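Local structure of alkaline phosphatase (Antarctic bacterium, 2W5V) at residues I41-G46 with Q257-G262; H263-S268 with P330-G335. The protein probably hydrolyses phosphate monoesters, as alkaline phosphatases do, with the help of bound zinc and magnesium ions. The protein carries 1 engineered substitution. All blocks are in the same frame, centred on the assembly; numbering follows the deposited sequence.

Contact 1: I41-G46 with Q257-G262; sequences ISDGAG and QIDWGG. With MG (magnesium ion), chain I; ZN (zinc ion), chain H; ZN (zinc ion), chain G.
Asp43 and Asp259 meet through aliphatic carbon and carboxylate oxygen, Asp43 OD1 standing 3.3 Å from Asp259 CB. The two side chains run alongside each other in the same direction, their carboxylate planes turned 37° apart. In both residues CG is anti to the backbone N, which for Asp259 (chi1 180°) carries the carboxylate off the helix toward the metals. Asp43 bridges two ions: OD1 binds one zinc at 2.0 Å and OD2 binds the magnesium at 2.1 Å. Asp259 takes the second zinc with both oxygens, unevenly, OD2 at 2.3 Å and OD1 at 2.6 Å. Thr137 and Glu254 add ligands to the magnesium, Asp301 and His302 to the first zinc. This is the three-metal centre of the alkaline phosphatase fold, built between the loop that follows central strand 36-42 and helix 258-263.

Apolar contact lies behind the metals. Ile258 CD1 reaches Ser42 CB at 3.6 Å, while the CG2 branch turns to the Ala45 methyl.

Backbone fit is close as well. Gly44 sits in a type II turn from Ser42 to Ala45 with phi of 84°, and a beta carbon there would clash with Asp259 CA. Water 1 donates to Ile258 O (2.9 Å) and to Gly44 O, bridging the turn and the first helical turn.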
# COMPACT_ATOMS: atom_id res chain seq x y z
N ILE B 41 15.94 0.14 2.93
CA ILE B 41 14.95 -0.38 3.85
C ILE B 41 14.55 0.71 4.82
O ILE B 41 15.39 1.26 5.55
CB ILE B 41 15.50 -1.57 4.65
CG1 ILE B 41 15.88 -2.72 3.71
CG2 ILE B 41 14.50 -2.04 5.70
CD1 ILE B 41 16.52 -3.91 4.42
N SER B 42 13.27 1.04 4.83
CA SER B 42 12.72 1.97 5.80
C SER B 42 12.10 1.14 6.91
O SER B 42 11.04 0.53 6.73
CB SER B 42 11.64 2.84 5.15
OG SER B 42 10.77 2.04 4.35
N ASP B 43 12.78 1.09 8.05
CA ASP B 43 12.31 0.24 9.14
C ASP B 43 11.02 0.79 9.74
O ASP B 43 10.98 1.93 10.21
CB ASP B 43 13.38 0.09 10.22
CG ASP B 43 13.14 -1.12 11.10
OD1 ASP B 43 11.99 -1.26 11.57
OD2 ASP B 43 14.06 -1.93 11.31
N GLY B 44 9.96 -0.02 9.71
CA GLY B 44 8.71 0.34 10.34
C GLY B 44 7.78 1.21 9.50
O GLY B 44 6.77 1.69 10.01
N ALA B 45 8.11 1.40 8.22
CA ALA B 45 7.29 2.27 7.37
C ALA B 45 6.20 1.52 6.59
O ALA B 45 6.48 0.83 5.60
CB ALA B 45 8.18 3.06 6.40
N GLY B 46 4.95 1.65 7.03
CA GLY B 46 3.85 1.14 6.24
C GLY B 46 3.46 2.15 5.16
O GLY B 46 4.10 3.18 5.02
N GLN B 257 15.45 4.76 11.94
CA GLN B 257 14.75 5.35 13.08
C GLN B 257 13.29 5.69 12.83
O GLN B 257 12.60 6.19 13.73
CB GLN B 257 15.52 6.57 13.62
CG GLN B 257 16.93 6.22 14.05
CD GLN B 257 17.61 7.33 14.82
OE1 GLN B 257 16.94 8.13 15.49
NE2 GLN B 257 18.93 7.39 14.75
N ILE B 258 12.81 5.42 11.63
CA ILE B 258 11.39 5.57 11.36
C ILE B 258 10.61 4.69 12.34
O ILE B 258 9.57 5.09 12.88
CB ILE B 258 11.05 5.17 9.91
CG1 ILE B 258 11.80 6.08 8.93
CG2 ILE B 258 9.54 5.24 9.69
CD1 ILE B 258 11.98 5.48 7.52
N ASP B 259 11.14 3.50 12.59
CA ASP B 259 10.55 2.55 13.53
C ASP B 259 10.44 3.14 14.94
O ASP B 259 9.43 2.97 15.63
CB ASP B 259 11.41 1.28 13.54
CG ASP B 259 10.89 0.21 14.49
OD1 ASP B 259 9.72 -0.19 14.36
OD2 ASP B 259 11.66 -0.24 15.35
N TRP B 260 11.47 3.86 15.36
CA TRP B 260 11.51 4.40 16.72
C TRP B 260 10.48 5.51 16.92
O TRP B 260 9.86 5.61 17.98
CB TRP B 260 12.92 4.86 17.07
CG TRP B 260 13.97 3.80 16.81
CD1 TRP B 260 13.74 2.49 16.47
CD2 TRP B 260 15.39 3.94 16.89
NE1 TRP B 260 14.93 1.82 16.32
CE2 TRP B 260 15.96 2.68 16.58
CE3 TRP B 260 16.24 5.01 17.21
CZ2 TRP B 260 17.34 2.47 16.56
CZ3 TRP B 260 17.62 4.79 17.19
CH2 TRP B 260 18.15 3.53 16.87
N GLY B 261 10.28 6.34 15.90
CA GLY B 261 9.22 7.32 15.92
C GLY B 261 7.86 6.65 16.07
O GLY B 261 7.00 7.13 16.82
N GLY B 262 7.67 5.54 15.36
CA GLY B 262 6.43 4.77 15.45
C GLY B 262 6.19 4.19 16.84
O GLY B 262 5.09 4.26 17.38
MG MG I . 16.07 -1.63 11.82
ZN ZN H . 11.76 -3.21 12.00
ZN ZN G . 10.35 -1.93 16.16
O HOH W 1 7.02 3.97 12.01
O HOH W 2 12.20 -2.65 17.81
O HOH W 3 15.47 0.15 12.97
O HOH W 4 18.29 -1.51 12.36
O HOH W 5 15.86 -2.85 13.76

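Contact 2: H263-S268 with P330-G335; sequences HANNAS and PTFSTG. With MG (magnesium ion), chain J; ZN (zinc ion), chain G.
Phe332 lays one face of its ring over Asn265, whose CA stands 3.5 Å from the ring centroid and almost on its normal, a CH-pi contact. Beyond that point the Asn265 amide continues back toward the root of the Phe332 side chain, CG lying 3.4 Å from Phe332 CB. The amide and ring planes are only 6° apart, so the two flat groups are stacked while their side chains run in opposite directions. With CG of Phe332 anti to its own carbonyl carbon (chi1 -65°), the ring extends along the link between two helices, where a Schellman motif at Asn265 ends one and Asn266, as N-cap bonded to Tyr269 N, starts the next. Replacing Phe332 by an alanine would probably open a gap under Asn265 CA and leave the amide without the flat surface it stacks on. Further along, Ala267 CB packs on Pro330 CB at 3.9 Å.

On the other side of the link, Asn266 OD1 and Ser268 OG bind a magnesium ion, each at 2.5 Å, with four waters completing its shell. The 330-335 loop also meets the second subunit, where Ser333 OG bonds to Thr331 OG1 of that chain.

His263 ND1 donates in-plane to Gly335 O (2.7 Å, 158° at the hydrogen), leaving NE2 for zinc (2.1 Å); together the bonds fix the ring's rotation, and the carbonyl probably makes imidazole a stronger ligand.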
# COMPACT_ATOMS: atom_id res chain seq x y z
N HIS B 263 7.23 3.60 17.41
CA HIS B 263 7.15 3.01 18.75
C HIS B 263 6.79 4.05 19.78
O HIS B 263 6.01 3.79 20.69
CB HIS B 263 8.47 2.35 19.14
CG HIS B 263 8.65 0.98 18.58
ND1 HIS B 263 7.80 -0.06 18.88
CD2 HIS B 263 9.58 0.47 17.74
CE1 HIS B 263 8.20 -1.15 18.24
NE2 HIS B 263 9.28 -0.85 17.55
N ALA B 264 7.34 5.25 19.63
CA ALA B 264 7.12 6.32 20.59
C ALA B 264 5.80 7.04 20.34
O ALA B 264 5.41 7.91 21.13
CB ALA B 264 8.28 7.30 20.56
N ASN B 265 5.12 6.67 19.26
CA ASN B 265 3.93 7.41 18.82
C ASN B 265 4.25 8.90 18.71
O ASN B 265 3.49 9.76 19.18
CB ASN B 265 2.74 7.16 19.75
CG ASN B 265 2.18 5.74 19.65
OD1 ASN B 265 2.72 4.87 18.95
ND2 ASN B 265 1.08 5.51 20.34
N ASN B 266 5.39 9.19 18.08
CA ASN B 266 5.89 10.55 17.94
C ASN B 266 5.87 10.98 16.47
O ASN B 266 6.80 10.69 15.73
CB ASN B 266 7.33 10.62 18.49
CG ASN B 266 7.90 12.03 18.47
OD1 ASN B 266 7.47 12.88 17.69
ND2 ASN B 266 8.89 12.27 19.33
N ALA B 267 4.83 11.69 16.06
CA ALA B 267 4.66 12.04 14.66
C ALA B 267 5.82 12.82 14.05
O ALA B 267 6.30 12.49 12.96
CB ALA B 267 3.33 12.79 14.43
N SER B 268 6.28 13.87 14.72
CA SER B 268 7.32 14.69 14.10
C SER B 268 8.62 13.89 13.95
O SER B 268 9.35 14.06 12.98
CB SER B 268 7.57 15.99 14.86
OG SER B 268 8.16 15.76 16.13
N PRO B 330 -2.00 13.42 12.57
CA PRO B 330 -1.56 12.02 12.68
C PRO B 330 -1.96 11.38 14.01
O PRO B 330 -1.87 12.02 15.05
CB PRO B 330 -0.03 12.12 12.58
CG PRO B 330 0.20 13.37 11.80
CD PRO B 330 -0.88 14.32 12.23
N THR B 331 -2.43 10.14 13.95
CA THR B 331 -2.79 9.37 15.14
C THR B 331 -2.09 8.01 15.11
O THR B 331 -1.55 7.60 14.08
CB THR B 331 -4.32 9.14 15.25
OG1 THR B 331 -4.79 8.49 14.06
CG2 THR B 331 -5.06 10.46 15.42
N PHE B 332 -2.10 7.32 16.25
CA PHE B 332 -1.48 6.00 16.37
C PHE B 332 -2.44 5.11 17.14
O PHE B 332 -3.29 5.61 17.88
CB PHE B 332 -0.19 6.10 17.20
CG PHE B 332 0.90 6.90 16.56
CD1 PHE B 332 1.85 6.29 15.75
CD2 PHE B 332 1.02 8.26 16.80
CE1 PHE B 332 2.87 7.02 15.19
CE2 PHE B 332 2.03 9.00 16.23
CZ PHE B 332 2.97 8.37 15.43
N SER B 333 -2.29 3.80 17.02
CA SER B 333 -3.16 2.88 17.75
C SER B 333 -2.41 1.80 18.51
O SER B 333 -3.02 1.02 19.22
CB SER B 333 -4.16 2.23 16.79
OG SER B 333 -3.51 1.33 15.92
N THR B 334 -1.09 1.73 18.35
CA THR B 334 -0.31 0.72 19.06
C THR B 334 1.12 1.22 19.30
O THR B 334 1.60 2.11 18.61
CB THR B 334 -0.31 -0.66 18.32
OG1 THR B 334 0.53 -1.60 19.01
CG2 THR B 334 0.18 -0.52 16.88
N GLY B 335 1.77 0.66 20.31
CA GLY B 335 3.17 0.96 20.54
C GLY B 335 4.10 -0.02 19.84
O GLY B 335 5.32 0.11 19.93
MG MG J . 7.26 15.23 18.38
ZN ZN G . 10.35 -1.93 16.16
O HOH W 6 9.63 15.25 18.93
O HOH W 7 5.08 15.06 17.16
O HOH W 2 12.20 -2.65 17.81
O HOH W 8 6.75 17.77 18.58
O HOH W 9 6.65 14.49 20.72

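The two contacts follow one another along the chain, helix 258-263 of contact 1 running directly into the link of contact 2, and their centres are about 11 Å apart. They touch where Gly261 O lies 2.9 Å from Asn266 N, probably a hydrogen bond. One zinc is common to both: Asp259 comes to it from contact 1, His263 from contact 2, and His337 from just beyond the 330-335 loop. It lies 4.6 Å from the zinc held by Asp43, Asp301 and His302, and the site includes Ser84, the predicted nucleophile, modified here to phosphoserine. The magnesium on Asn266 and Ser268 is separate, 17.6 Å from the shared zinc, beside the start of helix 267-291.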